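Side-chain contacts in RNA-binding protein RMD9, mitochondrial (Saccharomyces cerevisiae S288C, PDB 7A9X), which binds a dodecameric sequence motif in the 3'-UTRs of mitochondrial mRNAs and takes part in their processing or stability: residues T122-Q125 against L126-S130; P78-A81 against M82-S86. One frame throughout, in Å; residues are numbered along the deposited sequence.

How the contacts relate
Both contacts are short local runs on neighbouring helices near the N-terminal end of the modelled chain: contact 2 opens helix 78-97, and contact 1 closes helix 105-128, the next helix along the sequence. Their centres lie about 16 Å apart, yet the side chains meet in packing contacts, with Trp84 CH2 3.2 Å from Thr122 OG1 and Phe80 CE1 3.5 Å from Gln125 NE2. The aromatic pair of contact 2 thus packs against the helix end that carries contact 1. Roles differ: residues 122-130 touch the bound RNA directly, through Arg123, Leu126, Val127 and Leu129, whereas residues 78-86 stand one layer behind, their nearest atom about 7 Å from it.

Contact 1. Residues T122-Q125 against L126-S130; sequences TRDQ and LVKLS. With nucleotides of chain B.
The C-terminal end of helix 105-128, with the first residues after it, is part of the RNA-binding surface, and its i to i+4 contacts hold the turns from which Arg123 and Leu126 reach the nucleotides. Asp124 and Lys128 form a salt bridge: NZ of Lys128 lies 3.0 Å from OD2 of Asp124, on the syn side of that oxygen and 17° out of the carboxylate plane, with a weaker bond to OD1. The lysine chain is extended and bends only at its last torsion (chi4 57°), which turns NZ onto the carboxylate. In the backbone of the same pair, Lys128 N bonds to Asp124 O at 3.2 Å, and CG1 of Val127 packs against this oxygen at 3.2 Å. Leu126 N closes the preceding turn on Thr122 O, and Thr122 OG1 bonds to Gly118 O.

Arginine suits position 123 because its long chain reaches the phosphate: NE of Arg123 gives a 2.6 Å bond to OP2 of A7 of chain B, in the guanidinium plane. N4 of C8 of chain B lies over one face. Where the helix ends, backbone carbonyls accept from a base: N6 of A9 of chain B bonds to Leu126 O at 3.1 Å and weakly to Leu129 O, consistent with adenine preference. Glu180 makes a salt bridge to Arg123 NH2; helix 140-147 packs on Thr122 and Leu126, and helix 78-97 on Thr122 and Gln125.

Contact 2. Residues P78-A81 against M82-S86; sequences PSFA and MFWDS
Phe80 lays one ring face over the indole edge of Trp84, one helical turn further on. The pair is T-shaped, with Trp84 as the edge: the Phe80 ring and the five-membered ring have centroids 4.5 Å apart and planes at 76°. NE1 of Trp84 leads the approach, offset toward the rim of the phenyl ring, 3.1 Å from CZ of Phe80, so the polar N-H side of the indole meets the pi face. Different first torsions bring the rings together: with CG of Phe80 anti to the backbone N (chi1 -172°) its ring stands out across the helix axis, while CG of Trp84 lies anti to the carbonyl carbon (chi1 -68°) and the indole reaches back a turn toward it. This is an i to i+4 aromatic pair on the first turns of helix 78-97, whose backbone closes through Met82 N to Pro78 O at 2.8 Å and Asp85 N to Ala81 O at 2.9 Å. Proline fits the first turn, where its nitrogen need donate no helical bond. Ser86 folds its hydroxyl back on the helix, OG giving a 2.7 Å bond to Met82 O from above the carbonyl plane. Phe83 is buried against Tyr57 of helix 52-59, and CD2 of its ring sits over the centre of the indole face.

Contact 1. Residues T122-Q125 against L126-S130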
ATOM      1  N   THR A 122       5.807  -4.410   9.441  1.00 57.58           N
ATOM      2  CA  THR A 122       6.371  -4.507   8.098  1.00 63.04           C
ATOM      3  C   THR A 122       5.771  -3.454   7.173  1.00 63.56           C
ATOM      4  O   THR A 122       6.499  -2.782   6.432  1.00 63.84           O
ATOM      5  CB  THR A 122       6.156  -5.909   7.525  1.00 62.38           C
ATOM      6  OG1 THR A 122       6.686  -6.887   8.430  1.00 59.62           O
ATOM      7  CG2 THR A 122       6.861  -6.046   6.187  1.00 61.14           C
ATOM      8  N   ARG A 123       4.446  -3.286   7.210  1.00 60.33           N
ATOM      9  CA  ARG A 123       3.809  -2.249   6.401  1.00 57.25           C
ATOM     10  C   ARG A 123       4.318  -0.864   6.782  1.00 62.10           C
ATOM     11  O   ARG A 123       4.570  -0.024   5.909  1.00 58.37           O
ATOM     12  CB  ARG A 123       2.288  -2.309   6.551  1.00 56.72           C
ATOM     13  CG  ARG A 123       1.636  -3.565   5.998  1.00 60.16           C
ATOM     14  CD  ARG A 123       0.116  -3.412   5.947  1.00 57.12           C
ATOM     15  NE  ARG A 123      -0.461  -3.146   7.264  1.00 61.08           N
ATOM     16  CZ  ARG A 123      -1.030  -4.071   8.028  1.00 62.62           C
ATOM     17  NH1 ARG A 123      -1.524  -3.747   9.216  1.00 55.22           N
ATOM     18  NH2 ARG A 123      -1.110  -5.324   7.604  1.00 55.93           N
ATOM     19  N   ASP A 124       4.472  -0.608   8.084  1.00 57.43           N
ATOM     20  CA  ASP A 124       4.991   0.679   8.535  1.00 66.05           C
ATOM     21  C   ASP A 124       6.408   0.915   8.025  1.00 69.66           C
ATOM     22  O   ASP A 124       6.754   2.037   7.634  1.00 74.15           O
ATOM     23  CB  ASP A 124       4.948   0.749  10.062  1.00 73.45           C
ATOM     24  CG  ASP A 124       5.418   2.087  10.597  1.00 87.10           C
ATOM     25  OD1 ASP A 124       4.746   3.105  10.330  1.00 90.98           O
ATOM     26  OD2 ASP A 124       6.458   2.119  11.287  1.00 92.73           O
ATOM     27  N   GLN A 125       7.240  -0.129   8.016  1.00 61.07           N
ATOM     28  CA  GLN A 125       8.611   0.033   7.543  1.00 60.22           C
ATOM     29  C   GLN A 125       8.659   0.322   6.049  1.00 60.73           C
ATOM     30  O   GLN A 125       9.536   1.061   5.590  1.00 69.26           O
ATOM     31  CB  GLN A 125       9.431  -1.217   7.864  1.00 72.51           C
ATOM     32  CG  GLN A 125       9.680  -1.433   9.348  1.00 79.86           C
ATOM     33  CD  GLN A 125      10.535  -0.340   9.962  1.00 93.88           C
ATOM     34  OE1 GLN A 125      11.514   0.110   9.364  1.00 98.11           O
ATOM     35  NE2 GLN A 125      10.166   0.095  11.161  1.00 99.51           N
ATOM     36  N   LEU A 126       7.733  -0.252   5.280  1.00 64.07           N
ATOM     37  CA  LEU A 126       7.696   0.003   3.845  1.00 66.10           C
ATOM     38  C   LEU A 126       7.427   1.475   3.555  1.00 61.64           C
ATOM     39  O   LEU A 126       8.017   2.049   2.632  1.00 62.89           O
ATOM     40  CB  LEU A 126       6.636  -0.887   3.191  1.00 69.74           C
ATOM     41  CG  LEU A 126       6.620  -1.071   1.669  1.00 75.76           C
ATOM     42  CD1 LEU A 126       5.917   0.078   0.959  1.00 77.93           C
ATOM     43  CD2 LEU A 126       8.033  -1.236   1.146  1.00 72.59           C
ATOM     44  N   VAL A 127       6.547   2.105   4.335  1.00 63.55           N
ATOM     45  CA  VAL A 127       6.185   3.492   4.061  1.00 66.83           C
ATOM     46  C   VAL A 127       7.240   4.470   4.567  1.00 72.29           C
ATOM     47  O   VAL A 127       7.307   5.603   4.074  1.00 72.36           O
ATOM     48  CB  VAL A 127       4.803   3.814   4.658  1.00 71.49           C
ATOM     49  CG1 VAL A 127       4.903   4.120   6.146  1.00 73.12           C
ATOM     50  CG2 VAL A 127       4.148   4.965   3.907  1.00 73.63           C
ATOM     51  N   LYS A 128       8.084   4.059   5.517  1.00 71.13           N
ATOM     52  CA  LYS A 128       9.116   4.931   6.066  1.00 64.60           C
ATOM     53  C   LYS A 128      10.351   5.031   5.181  1.00 65.77           C
ATOM     54  O   LYS A 128      11.167   5.934   5.390  1.00 68.32           O
ATOM     55  CB  LYS A 128       9.530   4.452   7.461  1.00 74.97           C
ATOM     56  CG  LYS A 128       8.573   4.852   8.576  1.00 79.67           C
ATOM     57  CD  LYS A 128       9.106   4.438   9.941  1.00 86.08           C
ATOM     58  CE  LYS A 128       8.424   5.208  11.067  1.00 93.31           C
ATOM     59  NZ  LYS A 128       6.942   5.060  11.052  1.00 94.27           N
ATOM     60  N   LEU A 129      10.509   4.136   4.211  1.00 67.48           N
ATOM     61  CA  LEU A 129      11.661   4.177   3.321  1.00 68.09           C
ATOM     62  C   LEU A 129      11.621   5.420   2.436  1.00 70.50           C
ATOM     63  O   LEU A 129      10.563   6.000   2.177  1.00 73.63           O
ATOM     64  CB  LEU A 129      11.703   2.927   2.443  1.00 69.88           C
ATOM     65  CG  LEU A 129      11.981   1.598   3.138  1.00 71.39           C
ATOM     66  CD1 LEU A 129      11.661   0.449   2.200  1.00 66.10           C
ATOM     67  CD2 LEU A 129      13.432   1.540   3.584  1.00 67.02           C
ATOM     68  N   SER A 130      12.803   5.821   1.961  1.00 71.45           N
ATOM     69  CA  SER A 130      12.884   6.953   1.042  1.00 77.41           C
ATOM     70  C   SER A 130      12.185   6.655  -0.276  1.00 78.29           C
ATOM     71  O   SER A 130      11.742   7.580  -0.966  1.00 89.27           O
ATOM     72  CB  SER A 130      14.347   7.324   0.798  1.00 80.32           C
ATOM     73  OG  SER A 130      15.081   6.205   0.333  1.00 84.28           O
TER
ATOM     74  P     C B   8      -1.636   3.469   2.051  1.00 73.32           P
ATOM     75  OP1   C B   8      -0.967   4.325   1.038  1.00 61.42           O
ATOM     76  OP2   C B   8      -3.093   3.205   1.939  1.00 68.33           O
ATOM     77  O5'   C B   8      -0.915   2.050   2.105  1.00 65.73           O
ATOM     78  C5'   C B   8       0.487   1.921   1.904  1.00 64.68           C
ATOM     79  C4'   C B   8       0.808   0.655   1.151  1.00 76.86           C
ATOM     80  O4'   C B   8       0.568  -0.497   2.010  1.00 78.28           O
ATOM     81  C3'   C B   8      -0.023   0.432  -0.117  1.00 81.58           C
ATOM     82  O3'   C B   8       0.794  -0.078  -1.169  1.00 69.69           O
ATOM     83  C2'   C B   8      -1.041  -0.622   0.310  1.00 84.19           C
ATOM     84  O2'   C B   8      -1.521  -1.437  -0.737  1.00 82.68           O
ATOM     85  C1'   C B   8      -0.250  -1.429   1.334  1.00 84.18           C
ATOM     86  N1    C B   8      -1.110  -2.116   2.309  1.00 80.78           N
ATOM     87  C2    C B   8      -1.022  -3.505   2.453  1.00 77.77           C
ATOM     88  O2    C B   8      -0.193  -4.137   1.783  1.00 82.36           O
ATOM     89  N3    C B   8      -1.838  -4.127   3.335  1.00 76.77           N
ATOM     90  C4    C B   8      -2.720  -3.424   4.045  1.00 77.49           C
ATOM     91  N4    C B   8      -3.501  -4.083   4.905  1.00 77.36           N
ATOM     92  C5    C B   8      -2.840  -2.011   3.907  1.00 73.46           C
ATOM     93  C6    C B   8      -2.028  -1.406   3.032  1.00 73.13           C
ATOM     94  P     A B   9       1.756   0.892  -2.019  1.00 72.18           P
ATOM     95  OP1   A B   9       2.219   0.097  -3.183  1.00 78.68           O
ATOM     96  OP2   A B   9       2.764   1.480  -1.104  1.00 97.69           O
ATOM     97  O5'   A B   9       0.830   2.083  -2.551  1.00 74.41           O
ATOM     98  C5'   A B   9       0.586   3.244  -1.761  1.00 62.16           C
ATOM     99  C4'   A B   9       1.189   4.499  -2.345  1.00 66.19           C
ATOM    100  O4'   A B   9       1.932   5.193  -1.312  1.00 68.78           O
ATOM    101  C3'   A B   9       2.187   4.316  -3.482  1.00 72.64           C
ATOM    102  O3'   A B   9       1.538   4.209  -4.741  1.00 70.75           O
ATOM    103  C2'   A B   9       3.075   5.551  -3.364  1.00 72.39           C
ATOM    104  O2'   A B   9       2.461   6.673  -3.979  1.00 70.44           O
ATOM    105  C1'   A B   9       3.092   5.784  -1.853  1.00 69.10           C
ATOM    106  N9    A B   9       4.266   5.188  -1.185  1.00 64.93           N
ATOM    107  C8    A B   9       4.296   4.012  -0.478  1.00 59.46           C
ATOM    108  N7    A B   9       5.468   3.722   0.032  1.00 66.13           N
ATOM    109  C5    A B   9       6.267   4.788  -0.357  1.00 65.35           C
ATOM    110  C6    A B   9       7.625   5.080  -0.131  1.00 65.01           C
ATOM    111  N6    A B   9       8.446   4.294   0.568  1.00 70.05           N
ATOM    112  N1    A B   9       8.119   6.223  -0.654  1.00 66.22           N
ATOM    113  C2    A B   9       7.292   7.011  -1.355  1.00 68.99           C
ATOM    114  N3    A B   9       6.001   6.843  -1.636  1.00 61.05           N
ATOM    115  C4    A B   9       5.540   5.700  -1.104  1.00 59.07           C
ATOM    116  P     A B   7      -1.884   0.249   7.756  1.00 63.34           P
ATOM    117  OP1   A B   7      -3.187  -0.436   7.563  1.00 71.76           O
ATOM    118  OP2   A B   7      -0.624  -0.523   7.586  1.00 62.87           O
ATOM    119  O5'   A B   7      -1.814   1.504   6.781  1.00 71.10           O
ATOM    120  C5'   A B   7      -2.962   1.986   6.090  1.00 59.32           C
ATOM    121  C4'   A B   7      -2.651   3.252   5.324  1.00 63.91           C
ATOM    122  O4'   A B   7      -2.669   4.380   6.240  1.00 64.59           O
ATOM    123  C3'   A B   7      -1.278   3.278   4.656  1.00 61.33           C
ATOM    124  O3'   A B   7      -1.334   4.107   3.496  1.00 69.53           O
ATOM    125  C2'   A B   7      -0.420   3.963   5.712  1.00 64.36           C
ATOM    126  O2'   A B   7       0.768   4.547   5.224  1.00 63.44           O
ATOM    127  C1'   A B   7      -1.394   5.002   6.257  1.00 67.73           C
ATOM    128  N9    A B   7      -1.112   5.419   7.632  1.00 76.08           N
ATOM    129  C8    A B   7      -0.682   4.631   8.669  1.00 74.89           C
ATOM    130  N7    A B   7      -0.513   5.288   9.790  1.00 72.57           N
ATOM    131  C5    A B   7      -0.854   6.596   9.467  1.00 77.05           C
ATOM    132  C6    A B   7      -0.886   7.781  10.223  1.00 80.14           C
ATOM    133  N6    A B   7      -0.557   7.849  11.514  1.00 81.22           N
ATOM    134  N1    A B   7      -1.275   8.913   9.596  1.00 78.74           N
ATOM    135  C2    A B   7      -1.608   8.848   8.301  1.00 74.59           C
ATOM    136  N3    A B   7      -1.617   7.797   7.486  1.00 74.79           N
ATOM    137  C4    A B   7      -1.225   6.690   8.138  1.00 75.46           C
TER

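Contact 2. Residues P78-A81 against M82-S86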
ATOM      1  N   PRO A  78      19.206  -2.292  18.210  1.00133.58           N
ATOM      2  CA  PRO A  78      19.178  -3.590  18.910  1.00125.68           C
ATOM      3  C   PRO A  78      17.775  -4.052  19.258  1.00119.98           C
ATOM      4  O   PRO A  78      17.463  -5.239  19.104  1.00118.67           O
ATOM      5  CB  PRO A  78      20.024  -3.324  20.166  1.00123.19           C
ATOM      6  CG  PRO A  78      19.977  -1.838  20.351  1.00123.63           C
ATOM      7  CD  PRO A  78      19.958  -1.276  18.963  1.00128.54           C
ATOM      8  N   SER A  79      16.915  -3.143  19.727  1.00116.80           N
ATOM      9  CA  SER A  79      15.529  -3.514  19.989  1.00114.06           C
ATOM     10  C   SER A  79      14.800  -3.873  18.702  1.00 98.26           C
ATOM     11  O   SER A  79      13.948  -4.770  18.700  1.00 93.97           O
ATOM     12  CB  SER A  79      14.808  -2.377  20.715  1.00121.24           C
ATOM     13  OG  SER A  79      15.300  -2.214  22.033  1.00126.38           O
ATOM     14  N   PHE A  80      15.125  -3.192  17.601  1.00 87.37           N
ATOM     15  CA  PHE A  80      14.527  -3.525  16.313  1.00 83.34           C
ATOM     16  C   PHE A  80      14.957  -4.913  15.855  1.00 83.90           C
ATOM     17  O   PHE A  80      14.134  -5.698  15.370  1.00 81.97           O
ATOM     18  CB  PHE A  80      14.910  -2.462  15.284  1.00 87.22           C
ATOM     19  CG  PHE A  80      14.203  -2.599  13.968  1.00 91.34           C
ATOM     20  CD1 PHE A  80      12.886  -2.187  13.826  1.00 94.52           C
ATOM     21  CD2 PHE A  80      14.863  -3.115  12.865  1.00 94.56           C
ATOM     22  CE1 PHE A  80      12.236  -2.305  12.610  1.00 96.61           C
ATOM     23  CE2 PHE A  80      14.218  -3.235  11.645  1.00 97.26           C
ATOM     24  CZ  PHE A  80      12.904  -2.825  11.518  1.00 97.19           C
ATOM     25  N   ALA A  81      16.242  -5.237  16.013  1.00 86.04           N
ATOM     26  CA  ALA A  81      16.722  -6.568  15.656  1.00 84.64           C
ATOM     27  C   ALA A  81      16.155  -7.630  16.590  1.00 82.66           C
ATOM     28  O   ALA A  81      15.810  -8.732  16.147  1.00 82.52           O
ATOM     29  CB  ALA A  81      18.250  -6.597  15.676  1.00 82.89           C
ATOM     30  N   MET A  82      16.060  -7.319  17.887  1.00 84.24           N
ATOM     31  CA  MET A  82      15.487  -8.268  18.837  1.00 86.46           C
ATOM     32  C   MET A  82      14.058  -8.637  18.455  1.00 77.74           C
ATOM     33  O   MET A  82      13.694  -9.819  18.459  1.00 75.55           O
ATOM     34  CB  MET A  82      15.530  -7.687  20.253  1.00100.45           C
ATOM     35  CG  MET A  82      16.882  -7.803  20.941  1.00120.45           C
ATOM     36  SD  MET A  82      17.288  -9.508  21.362  1.00135.40           S
ATOM     37  CE  MET A  82      15.897  -9.937  22.407  1.00137.56           C
ATOM     38  N   PHE A  83      13.247  -7.636  18.103  1.00 72.66           N
ATOM     39  CA  PHE A  83      11.845  -7.874  17.762  1.00 73.18           C
ATOM     40  C   PHE A  83      11.708  -8.863  16.611  1.00 74.81           C
ATOM     41  O   PHE A  83      10.921  -9.814  16.683  1.00 77.26           O
ATOM     42  CB  PHE A  83      11.170  -6.546  17.413  1.00 70.68           C
ATOM     43  CG  PHE A  83       9.778  -6.688  16.855  1.00 68.48           C
ATOM     44  CD1 PHE A  83       8.718  -7.036  17.676  1.00 68.95           C
ATOM     45  CD2 PHE A  83       9.528  -6.445  15.510  1.00 73.10           C
ATOM     46  CE1 PHE A  83       7.435  -7.156  17.166  1.00 72.35           C
ATOM     47  CE2 PHE A  83       8.246  -6.562  14.994  1.00 70.25           C
ATOM     48  CZ  PHE A  83       7.198  -6.916  15.823  1.00 69.77           C
ATOM     49  N   TRP A  84      12.468  -8.653  15.536  1.00 73.34           N
ATOM     50  CA  TRP A  84      12.337  -9.517  14.370  1.00 74.29           C
ATOM     51  C   TRP A  84      12.973 -10.881  14.592  1.00 78.89           C
ATOM     52  O   TRP A  84      12.483 -11.882  14.057  1.00 86.19           O
ATOM     53  CB  TRP A  84      12.948  -8.840  13.146  1.00 73.39           C
ATOM     54  CG  TRP A  84      12.177  -7.642  12.696  1.00 74.32           C
ATOM     55  CD1 TRP A  84      12.597  -6.345  12.703  1.00 73.72           C
ATOM     56  CD2 TRP A  84      10.841  -7.631  12.182  1.00 63.28           C
ATOM     57  NE1 TRP A  84      11.607  -5.527  12.218  1.00 72.78           N
ATOM     58  CE2 TRP A  84      10.518  -6.291  11.890  1.00 70.03           C
ATOM     59  CE3 TRP A  84       9.888  -8.624  11.938  1.00 65.88           C
ATOM     60  CZ2 TRP A  84       9.279  -5.918  11.365  1.00 73.19           C
ATOM     61  CZ3 TRP A  84       8.659  -8.254  11.418  1.00 70.31           C
ATOM     62  CH2 TRP A  84       8.366  -6.912  11.137  1.00 74.53           C
ATOM     63  N   ASP A  85      14.055 -10.950  15.369  1.00 75.80           N
ATOM     64  CA  ASP A  85      14.626 -12.253  15.687  1.00 77.68           C
ATOM     65  C   ASP A  85      13.748 -13.019  16.667  1.00 80.07           C
ATOM     66  O   ASP A  85      13.711 -14.254  16.629  1.00 81.74           O
ATOM     67  CB  ASP A  85      16.037 -12.099  16.251  1.00 86.97           C
ATOM     68  CG  ASP A  85      16.727 -13.435  16.454  1.00100.69           C
ATOM     69  OD1 ASP A  85      16.856 -14.188  15.466  1.00103.54           O
ATOM     70  OD2 ASP A  85      17.135 -13.734  17.597  1.00105.68           O
ATOM     71  N   SER A  86      13.035 -12.308  17.544  1.00 80.25           N
ATOM     72  CA  SER A  86      12.122 -12.973  18.466  1.00 82.49           C
ATOM     73  C   SER A  86      10.968 -13.635  17.728  1.00 78.80           C
ATOM     74  O   SER A  86      10.395 -14.612  18.221  1.00 79.39           O
ATOM     75  CB  SER A  86      11.585 -11.976  19.493  1.00 88.03           C
ATOM     76  OG  SER A  86      12.634 -11.439  20.280  1.00 94.91           O
TER